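Local coordinates for trans-isoprenyl diphosphate synthase (Caulobacter crescentus, PDB 3OYR), which probably elongates farnesyl diphosphate with five isopentenyl diphosphate units to all-trans-octaprenyl diphosphate, the precursor of quinone side chains, in a metal-dependent prenyl transfer, at residues B[29-34]-B[72-77]; B[54-59]-B[118-123]; B[103-108]-B[112-117]; B[203-208]-B[212-217]. All blocks are in the same frame, centred on the assembly; numbering follows the deposited sequence.

Overall arrangement
The chain is mostly helical, and the four contacts fall into two clusters. Contacts 1 and 4 lie with centres about 14 Å apart and touch, helix 68-79 packing against Gly203, Ala204 and Leu217 of helices 181-206 and 211-238. Contacts 2 and 3, centres about 9 Å apart, sit at the subunit interface; along the chain contact 3 is nested inside the loop that contact 2 closes. Contacts 1 and 2 interleave in sequence, while contact 4 comes last. Contact 3 lies about 32 Å from contact 4, across the chain's centre, and about 27 Å from contact 1, centre to centre, so ligand and calcium binding there is well separated from the helix packing of contacts 1 and 4.

Contact 1 of 4, residues B[29-34]-B[72-77]; sequences RLAEAD and MTVAAA
Val74 of helix 68-79 carries its side of this contact alone, and its CG1 methyl meets both Ala31 and Asp34 of helix 25-45. The two partners sit one helical turn apart, and the methyl lies within 3.7 Å of Ala31 CB and equally 3.7 Å from Asp34 CB. With CG1 anti to the backbone N (chi1 167°), Val74 sends this branch at the other helix, while its CG2 branch comes to 3.9 Å from Asp34 CB. Both methyls thus face the Asp34 CB. The two segments come closest at Ala31 and Val74, whose CA atoms are 6.6 Å apart, a spacing that the small alanine permits. Asp34 leans over the same valine: its OD2 is 3.7 Å from Val74 CG1, a van der Waals approach. The polar needs of the carboxylate are met by other residues, with OD1 in a salt bridge to Arg78 and hydrogen-bonded to Gln88 NE2, and OD2 hydrogen-bonded as well.

Away from this small buried patch the contact thins quickly. Glu32 turns from helix 68-79, and together with Arg29 and Ala33 it forms the exposed back of helix 25-45. Leu30 points toward helix 68-79 but makes no contact with segment 72-77, and packs instead on Trp329 and Ala332 of helix 328-342. No hydrogen bond crosses between the two segments. The pairing thus rests on van der Waals packing round one valine, with the charge of the buried Asp34 probably balanced by Arg78 from the next turn of the valine's own helix.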
loop_
_atom_site.group_PDB
_atom_site.type_symbol
_atom_site.label_atom_id
_atom_site.label_comp_id
_atom_site.label_asym_id
_atom_site.label_seq_id
_atom_site.Cartn_x
_atom_site.Cartn_y
_atom_site.Cartn_z
ATOM N N ARG B 29 -0.455 27.911 -12.337
ATOM C CA ARG B 29 -0.096 28.529 -13.601
ATOM C C ARG B 29 1.364 28.270 -13.991
ATOM O O ARG B 29 1.647 27.903 -15.129
ATOM C CB ARG B 29 -0.349 30.022 -13.489
ATOM C CG ARG B 29 -0.382 30.777 -14.777
ATOM C CD ARG B 29 -0.976 32.144 -14.510
ATOM N NE ARG B 29 -0.104 32.985 -13.683
ATOM C CZ ARG B 29 -0.427 33.503 -12.493
ATOM N NH1 ARG B 29 -1.626 33.310 -11.937
ATOM N NH2 ARG B 29 0.457 34.244 -11.859
ATOM N N LEU B 30 2.290 28.435 -13.049
ATOM C CA LEU B 30 3.697 28.127 -13.314
ATOM C C LEU B 30 3.926 26.646 -13.650
ATOM O O LEU B 30 4.804 26.314 -14.452
ATOM C CB LEU B 30 4.570 28.525 -12.125
ATOM C CG LEU B 30 4.814 30.022 -11.916
ATOM C CD1 LEU B 30 5.343 30.207 -10.507
ATOM C CD2 LEU B 30 5.795 30.588 -12.970
ATOM N N ALA B 31 3.116 25.773 -13.053
ATOM C CA ALA B 31 3.309 24.324 -13.169
ATOM C C ALA B 31 2.475 23.655 -14.284
ATOM O O ALA B 31 2.631 22.458 -14.541
ATOM C CB ALA B 31 3.041 23.660 -11.838
ATOM N N GLU B 32 1.606 24.440 -14.926
ATOM C CA GLU B 32 0.710 23.990 -15.986
ATOM C C GLU B 32 1.362 23.038 -16.980
ATOM O O GLU B 32 0.857 21.936 -17.181
ATOM C CB GLU B 32 0.113 25.208 -16.712
ATOM C CG GLU B 32 -0.971 24.876 -17.735
ATOM C CD GLU B 32 -1.687 26.123 -18.269
ATOM O OE1 GLU B 32 -1.093 27.229 -18.248
ATOM O OE2 GLU B 32 -2.854 25.992 -18.705
ATOM N N ALA B 33 2.490 23.444 -17.567
ATOM C CA ALA B 33 3.146 22.641 -18.586
ATOM C C ALA B 33 3.718 21.326 -18.020
ATOM O O ALA B 33 3.802 20.324 -18.728
ATOM C CB ALA B 33 4.243 23.459 -19.314
ATOM N N ASP B 34 4.123 21.332 -16.757
ATOM C CA ASP B 34 4.598 20.107 -16.132
ATOM C C ASP B 34 3.459 19.208 -15.679
ATOM O O ASP B 34 3.560 17.987 -15.757
ATOM C CB ASP B 34 5.517 20.438 -14.962
ATOM C CG ASP B 34 6.859 20.967 -15.429
ATOM O OD1 ASP B 34 7.502 20.323 -16.287
ATOM O OD2 ASP B 34 7.273 22.033 -14.940
ATOM N N MET B 72 3.921 20.382 -5.583
ATOM C CA MET B 72 5.111 20.662 -4.783
ATOM C C MET B 72 6.353 19.960 -5.323
ATOM O O MET B 72 7.423 20.553 -5.326
ATOM C CB MET B 72 4.865 20.376 -3.302
ATOM C CG MET B 72 4.113 21.513 -2.647
ATOM S SD MET B 72 3.321 21.051 -1.109
ATOM C CE MET B 72 4.810 20.616 -0.183
ATOM N N THR B 73 6.201 18.726 -5.807
ATOM C CA THR B 73 7.292 18.038 -6.480
ATOM C C THR B 73 7.736 18.863 -7.686
ATOM O O THR B 73 8.940 19.105 -7.867
ATOM C CB THR B 73 6.874 16.626 -6.958
ATOM O OG1 THR B 73 6.435 15.851 -5.843
ATOM C CG2 THR B 73 8.050 15.905 -7.669
ATOM N N VAL B 74 6.772 19.296 -8.498
ATOM C CA VAL B 74 7.065 20.144 -9.664
ATOM C C VAL B 74 7.770 21.448 -9.241
ATOM O O VAL B 74 8.866 21.759 -9.722
ATOM C CB VAL B 74 5.794 20.425 -10.521
ATOM C CG1 VAL B 74 6.076 21.559 -11.509
ATOM C CG2 VAL B 74 5.364 19.155 -11.254
ATOM N N ALA B 75 7.158 22.177 -8.317
ATOM C CA ALA B 75 7.773 23.414 -7.779
ATOM C C ALA B 75 9.199 23.235 -7.243
ATOM O O ALA B 75 10.094 24.059 -7.531
ATOM C CB ALA B 75 6.878 24.045 -6.708
ATOM N N ALA B 76 9.420 22.148 -6.499
ATOM C CA ALA B 76 10.723 21.893 -5.900
ATOM C C ALA B 76 11.761 21.596 -6.956
ATOM O O ALA B 76 12.899 22.045 -6.842
ATOM C CB ALA B 76 10.653 20.738 -4.918
ATOM N N ALA B 77 11.366 20.841 -7.981
ATOM C CA ALA B 77 12.290 20.501 -9.067
ATOM C C ALA B 77 12.731 21.729 -9.879
ATOM O O ALA B 77 13.926 21.899 -10.191
ATOM C CB ALA B 77 11.679 19.425 -9.974
#

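Contact 2 of 4, residues B[54-59]-B[118-123]; sequences PALAEH and VAAHLI
His59 reaches from helix 52-61 over the start of the 118-123 loop, its ring crossing the Val118 side chain at about a right angle. Its chi1 of 172° carries the ring away from the helix, with CG anti to the backbone N, and presents NE2 to the Val118 carbonyl. The resulting hydrogen bond, His59 NE2 to Val118 O, is 2.9 Å long and nearly straight at the proton (171°). The oxygen lies in the ring plane, and the nitrogen approaches it nearly along the C=O axis. Beside this bond Val118 CG1 comes to 4.1 Å from His59 CE1, a looser touch at the ring's rim.

One turn earlier on the helix, Leu56 supplies the apolar half. Its CD2 methyl rests 3.6 Å from Ala120 CB, and Leu103 of helix 87-109 touches both residues. An alanine in place of His59 would remove the imidazole donor, is likely to leave the Val118 carbonyl without this partner, and would probably open a gap beside Trp124, whose ring meets the histidine edge-to-face. On the far side of the loop, His121 and Leu122 pack on Ala120 of the second subunit. The contact thus ties helix 52-61 to the connection between the short 113-114/117-118 hairpin and helix 126-147, at the dimer interface of this mainly helical polyprenyl synthase fold.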
loop_
_atom_site.group_PDB
_atom_site.type_symbol
_atom_site.label_atom_id
_atom_site.label_comp_id
_atom_site.label_asym_id
_atom_site.label_seq_id
_atom_site.Cartn_x
_atom_site.Cartn_y
_atom_site.Cartn_z
ATOM N N PRO B 54 -9.215 0.478 -13.013
ATOM C CA PRO B 54 -9.385 1.853 -13.515
ATOM C C PRO B 54 -10.756 2.492 -13.210
ATOM O O PRO B 54 -10.842 3.711 -13.094
ATOM C CB PRO B 54 -9.187 1.705 -15.034
ATOM C CG PRO B 54 -9.481 0.274 -15.326
ATOM C CD PRO B 54 -8.959 -0.462 -14.129
ATOM N N ALA B 55 -11.801 1.679 -13.075
ATOM C CA ALA B 55 -13.125 2.199 -12.685
ATOM C C ALA B 55 -13.094 2.800 -11.271
ATOM O O ALA B 55 -13.464 3.950 -11.096
ATOM C CB ALA B 55 -14.201 1.118 -12.796
ATOM N N LEU B 56 -12.612 2.039 -10.282
ATOM C CA LEU B 56 -12.507 2.540 -8.900
ATOM C C LEU B 56 -11.542 3.725 -8.785
ATOM O O LEU B 56 -11.843 4.727 -8.114
ATOM C CB LEU B 56 -12.131 1.410 -7.931
ATOM C CG LEU B 56 -12.375 1.569 -6.420
ATOM C CD1 LEU B 56 -12.383 0.224 -5.718
ATOM C CD2 LEU B 56 -11.320 2.447 -5.748
ATOM N N ALA B 57 -10.396 3.609 -9.453
ATOM C CA ALA B 57 -9.363 4.640 -9.416
ATOM C C ALA B 57 -9.815 5.976 -10.005
ATOM O O ALA B 57 -9.643 7.029 -9.369
ATOM C CB ALA B 57 -8.105 4.151 -10.123
ATOM N N GLU B 58 -10.394 5.940 -11.206
ATOM C CA GLU B 58 -10.889 7.158 -11.851
ATOM C C GLU B 58 -12.058 7.781 -11.100
ATOM O O GLU B 58 -12.219 8.994 -11.123
ATOM C CB GLU B 58 -11.282 6.928 -13.321
ATOM C CG GLU B 58 -11.215 8.205 -14.175
ATOM C CD GLU B 58 -12.251 8.250 -15.291
ATOM O OE1 GLU B 58 -12.232 7.360 -16.169
ATOM O OE2 GLU B 58 -13.077 9.193 -15.301
ATOM N N HIS B 59 -12.860 6.966 -10.419
ATOM C CA HIS B 59 -13.940 7.508 -9.600
ATOM C C HIS B 59 -13.351 8.505 -8.583
ATOM O O HIS B 59 -13.884 9.600 -8.419
ATOM C CB HIS B 59 -14.711 6.385 -8.913
ATOM C CG HIS B 59 -15.727 6.855 -7.911
ATOM N ND1 HIS B 59 -17.042 7.107 -8.245
ATOM C CD2 HIS B 59 -15.629 7.085 -6.579
ATOM C CE1 HIS B 59 -17.706 7.488 -7.168
ATOM N NE2 HIS B 59 -16.870 7.491 -6.144
ATOM N N VAL B 118 -19.525 9.829 -3.416
ATOM C CA VAL B 118 -19.600 8.737 -2.444
ATOM C C VAL B 118 -18.226 8.062 -2.383
ATOM O O VAL B 118 -17.555 7.939 -3.413
ATOM C CB VAL B 118 -20.731 7.727 -2.839
ATOM C CG1 VAL B 118 -20.490 7.135 -4.242
ATOM C CG2 VAL B 118 -20.897 6.631 -1.815
ATOM N N ALA B 119 -17.780 7.698 -1.179
ATOM C CA ALA B 119 -16.498 7.024 -1.009
ATOM C C ALA B 119 -16.524 5.673 -1.734
ATOM O O ALA B 119 -17.477 4.901 -1.580
ATOM C CB ALA B 119 -16.197 6.832 0.456
ATOM N N ALA B 120 -15.475 5.410 -2.519
ATOM C CA ALA B 120 -15.367 4.226 -3.389
ATOM C C ALA B 120 -15.765 2.897 -2.754
ATOM O O ALA B 120 -16.384 2.052 -3.414
ATOM C CB ALA B 120 -13.962 4.125 -3.952
ATOM N N HIS B 121 -15.431 2.718 -1.475
ATOM C CA HIS B 121 -15.738 1.476 -0.762
ATOM C C HIS B 121 -17.227 1.227 -0.513
ATOM O O HIS B 121 -17.617 0.114 -0.169
ATOM C CB HIS B 121 -14.965 1.386 0.550
ATOM C CG HIS B 121 -15.344 2.427 1.561
ATOM N ND1 HIS B 121 -16.298 2.208 2.536
ATOM C CD2 HIS B 121 -14.880 3.683 1.768
ATOM C CE1 HIS B 121 -16.409 3.287 3.289
ATOM N NE2 HIS B 121 -15.561 4.198 2.844
ATOM N N LEU B 122 -18.052 2.258 -0.685
ATOM C CA LEU B 122 -19.502 2.089 -0.592
ATOM C C LEU B 122 -20.115 1.593 -1.908
ATOM O O LEU B 122 -21.238 1.087 -1.921
ATOM C CB LEU B 122 -20.177 3.384 -0.111
ATOM C CG LEU B 122 -19.964 3.777 1.363
ATOM C CD1 LEU B 122 -20.523 5.174 1.659
ATOM C CD2 LEU B 122 -20.563 2.754 2.321
ATOM N N ILE B 123 -19.368 1.738 -3.003
ATOM C CA ILE B 123 -19.787 1.278 -4.323
ATOM C C ILE B 123 -19.176 -0.089 -4.665
ATOM O O ILE B 123 -19.873 -0.997 -5.126
ATOM C CB ILE B 123 -19.398 2.311 -5.417
ATOM C CG1 ILE B 123 -20.071 3.663 -5.170
ATOM C CG2 ILE B 123 -19.702 1.788 -6.819
ATOM C CD1 ILE B 123 -21.604 3.595 -4.977
#

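Contact 3 of 4, residues B[103-108]-B[112-117]; sequences LHDDVV and QLRRGK. With CA (calcium ion), chain E; DMA (dimethylallyl diphosphate), chain G; DMA (dimethylallyl diphosphate), chain D.
Asp106 and Arg114 bury most of the surface here, and they meet as a side-on salt bridge. Arg114 NE gives a straight bond of 2.8 Å to the syn lone pair of Asp106 OD2, in the guanidinium plane. The second bond, from Arg114 NH2 to Asp106 OD1 at 2.7 Å, is more bent (138°) and arrives from above the carboxylate plane; carboxylate and guanidinium planes are 31° apart. Bends at chi2 and chi3 fold the arginine round to this carboxylate. NH1 and NH2 also reach a bound diphosphate: Arg114 NH1 lies 2.7 Å from O1B of the dimethylallyl diphosphate of chain G, and NH2 bonds to O3B of that molecule.

Asp105 and Asp106 begin the aspartate-rich DDxxD motif of prenyl synthases, completed by Asp109. Asp105 OD2 binds calcium at 2.3 Å, and Asp109 is a further ligand. Asp106 stands in the second shell, its OD1 accepting a bond from a calcium-bound water. A leucine in place of Arg114 would probably leave the Asp106 carboxylate without its ionic mate and the diphosphate short of two donors. The neighbouring Arg115 extends to the dimethylallyl diphosphate of chain D, its NE 2.8 Å from O2B.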
loop_
_atom_site.group_PDB
_atom_site.type_symbol
_atom_site.label_atom_id
_atom_site.label_comp_id
_atom_site.label_asym_id
_atom_site.label_seq_id
_atom_site.Cartn_x
_atom_site.Cartn_y
_atom_site.Cartn_z
ATOM N N LEU B 103 -7.932 5.999 -0.152
ATOM C CA LEU B 103 -8.783 4.818 -0.249
ATOM C C LEU B 103 -8.727 4.020 1.048
ATOM O O LEU B 103 -9.755 3.639 1.587
ATOM C CB LEU B 103 -8.386 3.953 -1.447
ATOM C CG LEU B 103 -8.731 4.526 -2.833
ATOM C CD1 LEU B 103 -8.100 3.703 -3.926
ATOM C CD2 LEU B 103 -10.229 4.634 -3.056
ATOM N N HIS B 104 -7.517 3.827 1.565
ATOM C CA HIS B 104 -7.307 3.089 2.785
ATOM C C HIS B 104 -7.840 3.848 3.997
ATOM O O HIS B 104 -8.517 3.255 4.847
ATOM C CB HIS B 104 -5.822 2.737 2.932
ATOM C CG HIS B 104 -5.376 1.656 1.999
ATOM N ND1 HIS B 104 -4.262 0.885 2.235
ATOM C CD2 HIS B 104 -5.916 1.194 0.842
ATOM C CE1 HIS B 104 -4.137 -0.009 1.272
ATOM N NE2 HIS B 104 -5.124 0.160 0.414
ATOM N N ASP B 105 -7.587 5.155 4.050
ATOM C CA ASP B 105 -7.977 5.929 5.213
ATOM C C ASP B 105 -9.501 6.063 5.288
ATOM O O ASP B 105 -10.070 5.942 6.368
ATOM C CB ASP B 105 -7.284 7.287 5.213
ATOM C CG ASP B 105 -7.695 8.162 6.389
ATOM O OD1 ASP B 105 -7.214 7.950 7.519
ATOM O OD2 ASP B 105 -8.510 9.084 6.177
ATOM N N ASP B 106 -10.160 6.266 4.144
ATOM C CA ASP B 106 -11.633 6.297 4.107
ATOM C C ASP B 106 -12.293 4.991 4.537
ATOM O O ASP B 106 -13.356 5.025 5.171
ATOM C CB ASP B 106 -12.161 6.697 2.730
ATOM C CG ASP B 106 -12.057 8.190 2.468
ATOM O OD1 ASP B 106 -12.089 8.995 3.436
ATOM O OD2 ASP B 106 -11.933 8.553 1.278
ATOM N N VAL B 107 -11.671 3.856 4.202
ATOM C CA VAL B 107 -12.162 2.552 4.649
ATOM C C VAL B 107 -12.006 2.389 6.170
ATOM O O VAL B 107 -12.904 1.895 6.852
ATOM C CB VAL B 107 -11.448 1.395 3.891
ATOM C CG1 VAL B 107 -11.681 0.051 4.558
ATOM C CG2 VAL B 107 -11.930 1.342 2.470
ATOM N N VAL B 108 -10.853 2.811 6.680
ATOM C CA VAL B 108 -10.522 2.710 8.097
ATOM C C VAL B 108 -11.440 3.615 8.938
ATOM O O VAL B 108 -12.037 3.174 9.927
ATOM C CB VAL B 108 -9.016 3.018 8.306
ATOM C CG1 VAL B 108 -8.695 3.346 9.767
ATOM C CG2 VAL B 108 -8.186 1.832 7.827
ATOM N N GLN B 112 -18.060 8.606 4.414
ATOM C CA GLN B 112 -19.040 8.332 3.356
ATOM C C GLN B 112 -18.875 9.211 2.112
ATOM O O GLN B 112 -19.381 8.876 1.042
ATOM C CB GLN B 112 -20.466 8.407 3.914
ATOM C CG GLN B 112 -20.728 7.386 5.035
ATOM C CD GLN B 112 -22.018 7.643 5.802
ATOM O OE1 GLN B 112 -22.072 7.461 7.019
ATOM N NE2 GLN B 112 -23.064 8.065 5.094
ATOM N N LEU B 113 -18.122 10.300 2.247
ATOM C CA LEU B 113 -17.946 11.252 1.176
ATOM C C LEU B 113 -16.462 11.623 0.994
ATOM O O LEU B 113 -15.744 11.835 1.963
ATOM C CB LEU B 113 -18.748 12.518 1.486
ATOM C CG LEU B 113 -19.084 13.438 0.314
ATOM C CD1 LEU B 113 -20.155 12.810 -0.593
ATOM C CD2 LEU B 113 -19.551 14.794 0.824
ATOM N N ARG B 114 -16.036 11.719 -0.261
ATOM C CA ARG B 114 -14.674 12.089 -0.604
ATOM C C ARG B 114 -14.685 12.789 -1.944
ATOM O O ARG B 114 -15.166 12.224 -2.942
ATOM C CB ARG B 114 -13.754 10.854 -0.653
ATOM C CG ARG B 114 -12.368 11.153 -1.260
ATOM C CD ARG B 114 -11.499 12.001 -0.345
ATOM N NE ARG B 114 -11.175 11.267 0.871
ATOM C CZ ARG B 114 -10.560 11.779 1.936
ATOM N NH1 ARG B 114 -10.164 13.051 1.954
ATOM N NH2 ARG B 114 -10.326 10.991 2.980
ATOM N N ARG B 115 -14.171 14.022 -1.952
ATOM C CA ARG B 115 -14.100 14.863 -3.150
ATOM C C ARG B 115 -15.476 15.054 -3.816
ATOM O O ARG B 115 -15.584 15.132 -5.049
ATOM C CB ARG B 115 -13.056 14.329 -4.154
ATOM C CG ARG B 115 -11.607 14.386 -3.669
ATOM C CD ARG B 115 -10.655 13.735 -4.691
ATOM N NE ARG B 115 -9.236 13.881 -4.314
ATOM C CZ ARG B 115 -8.221 13.225 -4.876
ATOM N NH1 ARG B 115 -6.975 13.449 -4.449
ATOM N NH2 ARG B 115 -8.437 12.337 -5.858
ATOM N N GLY B 116 -16.525 15.116 -2.996
ATOM C CA GLY B 116 -17.873 15.397 -3.489
ATOM C C GLY B 116 -18.648 14.176 -3.957
ATOM O O GLY B 116 -19.847 14.275 -4.219
ATOM N N LYS B 117 -17.965 13.034 -4.078
ATOM C CA LYS B 117 -18.587 11.779 -4.503
ATOM C C LYS B 117 -18.663 10.832 -3.309
ATOM O O LYS B 117 -17.949 11.011 -2.313
ATOM C CB LYS B 117 -17.793 11.112 -5.642
ATOM C CG LYS B 117 -17.865 11.808 -7.013
ATOM C CD LYS B 117 -17.218 10.916 -8.082
ATOM C CE LYS B 117 -16.906 11.658 -9.383
ATOM N NZ LYS B 117 -15.864 10.944 -10.210
HETATM CA CA CA E . -9.995 10.391 7.319
HETATM C C1 DMA G . -5.306 11.647 7.327
HETATM O O1 DMA G . -6.041 12.828 7.626
HETATM C C2 DMA G . -5.654 11.043 6.002
HETATM C C3 DMA G . -4.729 10.550 5.171
HETATM C C4 DMA G . -3.262 10.543 5.464
HETATM C C5 DMA G . -5.211 9.975 3.880
HETATM P PA DMA G . -7.658 12.926 7.809
HETATM O O1A DMA G . -7.845 14.154 8.647
HETATM O O2A DMA G . -8.282 11.619 8.218
HETATM O O3A DMA G . -8.042 13.274 6.278
HETATM P PB DMA G . -9.533 13.409 5.667
HETATM O O1B DMA G . -9.147 13.890 4.293
HETATM O O2B DMA G . -10.246 14.409 6.545
HETATM O O3B DMA G . -10.180 12.045 5.739
HETATM C C1 DMA D . -6.735 14.889 2.190
HETATM O O1 DMA D . -5.825 15.625 1.362
HETATM C C2 DMA D . -5.676 14.272 3.033
HETATM C C3 DMA D . -5.282 14.811 4.190
HETATM C C4 DMA D . -5.957 16.007 4.809
HETATM C C5 DMA D . -4.136 14.145 4.884
HETATM P PA DMA D . -6.166 16.914 0.471
HETATM O O1A DMA D . -4.923 17.441 -0.218
HETATM O O2A DMA D . -6.911 17.897 1.331
HETATM O O3A DMA D . -7.174 16.173 -0.560
HETATM P PB DMA D . -7.354 16.378 -2.162
HETATM O O1B DMA D . -6.233 15.592 -2.815
HETATM O O2B DMA D . -8.704 15.702 -2.273
HETATM O O3B DMA D . -7.325 17.848 -2.484
HETATM O O HOH W 1 -13.544 11.506 3.614
HETATM O O HOH W 2 -11.744 9.405 6.149
HETATM O O HOH W 3 -11.782 11.570 8.621
#

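Contact 4 of 4, residues B[203-208]-B[212-217]; sequences GAVSAG and AKSEAL
The backbones of helices 181-206 and 211-238 come within 5.1 Å between the CA atoms of Ala204 and Ser214, close enough for small side chains to meet main chain. Ala204 is the centre of the contact. Its CB points at the second helix and lies 3.7 Å from Ser214 CA, with Ser214 CB hardly farther at 3.8 Å. One turn along, Leu217 closes over the same methyl, its CD1 being 3.8 Å from Ala204 CB. The methyl thus nests against the serine and the leucine of one helix face.

In one of its two conformers Val205 brings CG1 to 3.9 Å from Ser214 CB, a touch that remains tentative. Ser214 takes part through its carbon atoms. A chi1 of 51° sets its hydroxyl between the backbone N and the carbonyl carbon, from where OG makes a hydrogen bond to the Val211 carbonyl in its own helix. The polar end is thus paired locally, and no hydrogen bond runs between the two segments.

Beyond Ala207 the chain turns at Gly208, which has a positive phi of 79°, and a short turn joins the two helices. In that same conformer Val205 also packs on Lys151, Ala152 and Ile155 of helix 150-173, while Leu217 touches Phe324. Gly203 and Ala204 lie against Thr73, Ala76 and Ala77 of helix 68-79, and Ser206 meets Phe87 and Leu90 of helix 87-109.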
loop_
_atom_site.group_PDB
_atom_site.type_symbol
_atom_site.label_atom_id
_atom_site.label_comp_id
_atom_site.label_asym_id
_atom_site.label_seq_id
_atom_site.Cartn_x
_atom_site.Cartn_y
_atom_site.Cartn_z
ATOM N N GLY B 203 11.366 16.005 -5.353
ATOM C CA GLY B 203 11.461 16.988 -6.443
ATOM C C GLY B 203 12.860 17.572 -6.528
ATOM O O GLY B 203 13.461 17.594 -7.598
ATOM N N ALA B 204 13.382 18.001 -5.377
ATOM C CA ALA B 204 14.711 18.591 -5.287
ATOM C C ALA B 204 15.840 17.636 -5.672
ATOM O O ALA B 204 16.756 18.038 -6.404
ATOM C CB ALA B 204 14.950 19.153 -3.895
ATOM N N VAL B 205 15.788 16.394 -5.180
ATOM C CA VAL B 205 16.863 15.441 -5.507
ATOM C C VAL B 205 16.889 15.038 -6.983
ATOM O O VAL B 205 17.985 14.773 -7.516
ATOM C CB VAL B 205 16.942 14.197 -4.571
ATOM C CG1 VAL B 205 17.180 14.619 -3.122
ATOM C CG2 VAL B 205 15.713 13.312 -4.700
ATOM N N SER B 206 15.728 15.053 -7.657
ATOM C CA SER B 206 15.661 14.779 -9.119
ATOM C C SER B 206 16.536 15.740 -9.910
ATOM O O SER B 206 17.149 15.355 -10.889
ATOM C CB SER B 206 14.239 14.893 -9.687
ATOM O OG SER B 206 13.270 15.043 -8.681
ATOM N N ALA B 207 16.579 16.991 -9.457
ATOM C CA ALA B 207 17.320 18.068 -10.099
ATOM C C ALA B 207 18.832 17.907 -9.980
ATOM O O ALA B 207 19.581 18.578 -10.685
ATOM C CB ALA B 207 16.883 19.397 -9.522
ATOM N N GLY B 208 19.267 17.024 -9.082
ATOM C CA GLY B 208 20.674 16.671 -8.925
ATOM C C GLY B 208 21.447 17.704 -8.130
ATOM O O GLY B 208 22.610 17.996 -8.433
ATOM N N ALA B 212 21.982 20.894 0.764
ATOM C CA ALA B 212 21.455 22.097 1.391
ATOM C C ALA B 212 20.114 22.494 0.769
ATOM O O ALA B 212 19.154 22.772 1.490
ATOM C CB ALA B 212 22.476 23.243 1.320
ATOM N N LYS B 213 20.035 22.462 -0.560
ATOM C CA LYS B 213 18.795 22.764 -1.260
ATOM C C LYS B 213 17.692 21.735 -1.002
ATOM O O LYS B 213 16.532 22.110 -0.757
ATOM C CB LYS B 213 19.038 22.866 -2.764
ATOM C CG LYS B 213 19.824 24.066 -3.211
ATOM C CD LYS B 213 19.858 24.101 -4.729
ATOM C CE LYS B 213 20.389 25.426 -5.270
ATOM N NZ LYS B 213 20.505 25.362 -6.762
ATOM N N SER B 214 18.030 20.444 -1.052
ATOM C CA SER B 214 17.010 19.412 -0.817
ATOM C C SER B 214 16.520 19.412 0.624
ATOM O O SER B 214 15.330 19.220 0.880
ATOM C CB SER B 214 17.471 18.020 -1.281
ATOM O OG SER B 214 18.747 17.669 -0.755
ATOM N N GLU B 215 17.433 19.696 1.552
ATOM C CA GLU B 215 17.098 19.808 2.966
ATOM C C GLU B 215 16.201 21.011 3.210
ATOM O O GLU B 215 15.221 20.904 3.946
ATOM C CB GLU B 215 18.349 19.856 3.872
ATOM C CG GLU B 215 19.045 18.494 4.148
ATOM C CD GLU B 215 18.114 17.370 4.668
ATOM O OE1 GLU B 215 17.195 17.615 5.486
ATOM O OE2 GLU B 215 18.325 16.210 4.262
ATOM N N ALA B 216 16.503 22.125 2.547
ATOM C CA ALA B 216 15.675 23.335 2.643
ATOM C C ALA B 216 14.248 23.102 2.143
ATOM O O ALA B 216 13.272 23.507 2.774
ATOM C CB ALA B 216 16.314 24.478 1.889
ATOM N N LEU B 217 14.147 22.419 1.011
ATOM C CA LEU B 217 12.871 22.133 0.395
ATOM C C LEU B 217 12.069 21.118 1.181
ATOM O O LEU B 217 10.850 21.271 1.340
ATOM C CB LEU B 217 13.075 21.715 -1.070
ATOM C CG LEU B 217 13.086 22.971 -1.941
ATOM C CD1 LEU B 217 13.788 22.713 -3.286
ATOM C CD2 LEU B 217 11.650 23.511 -2.138
#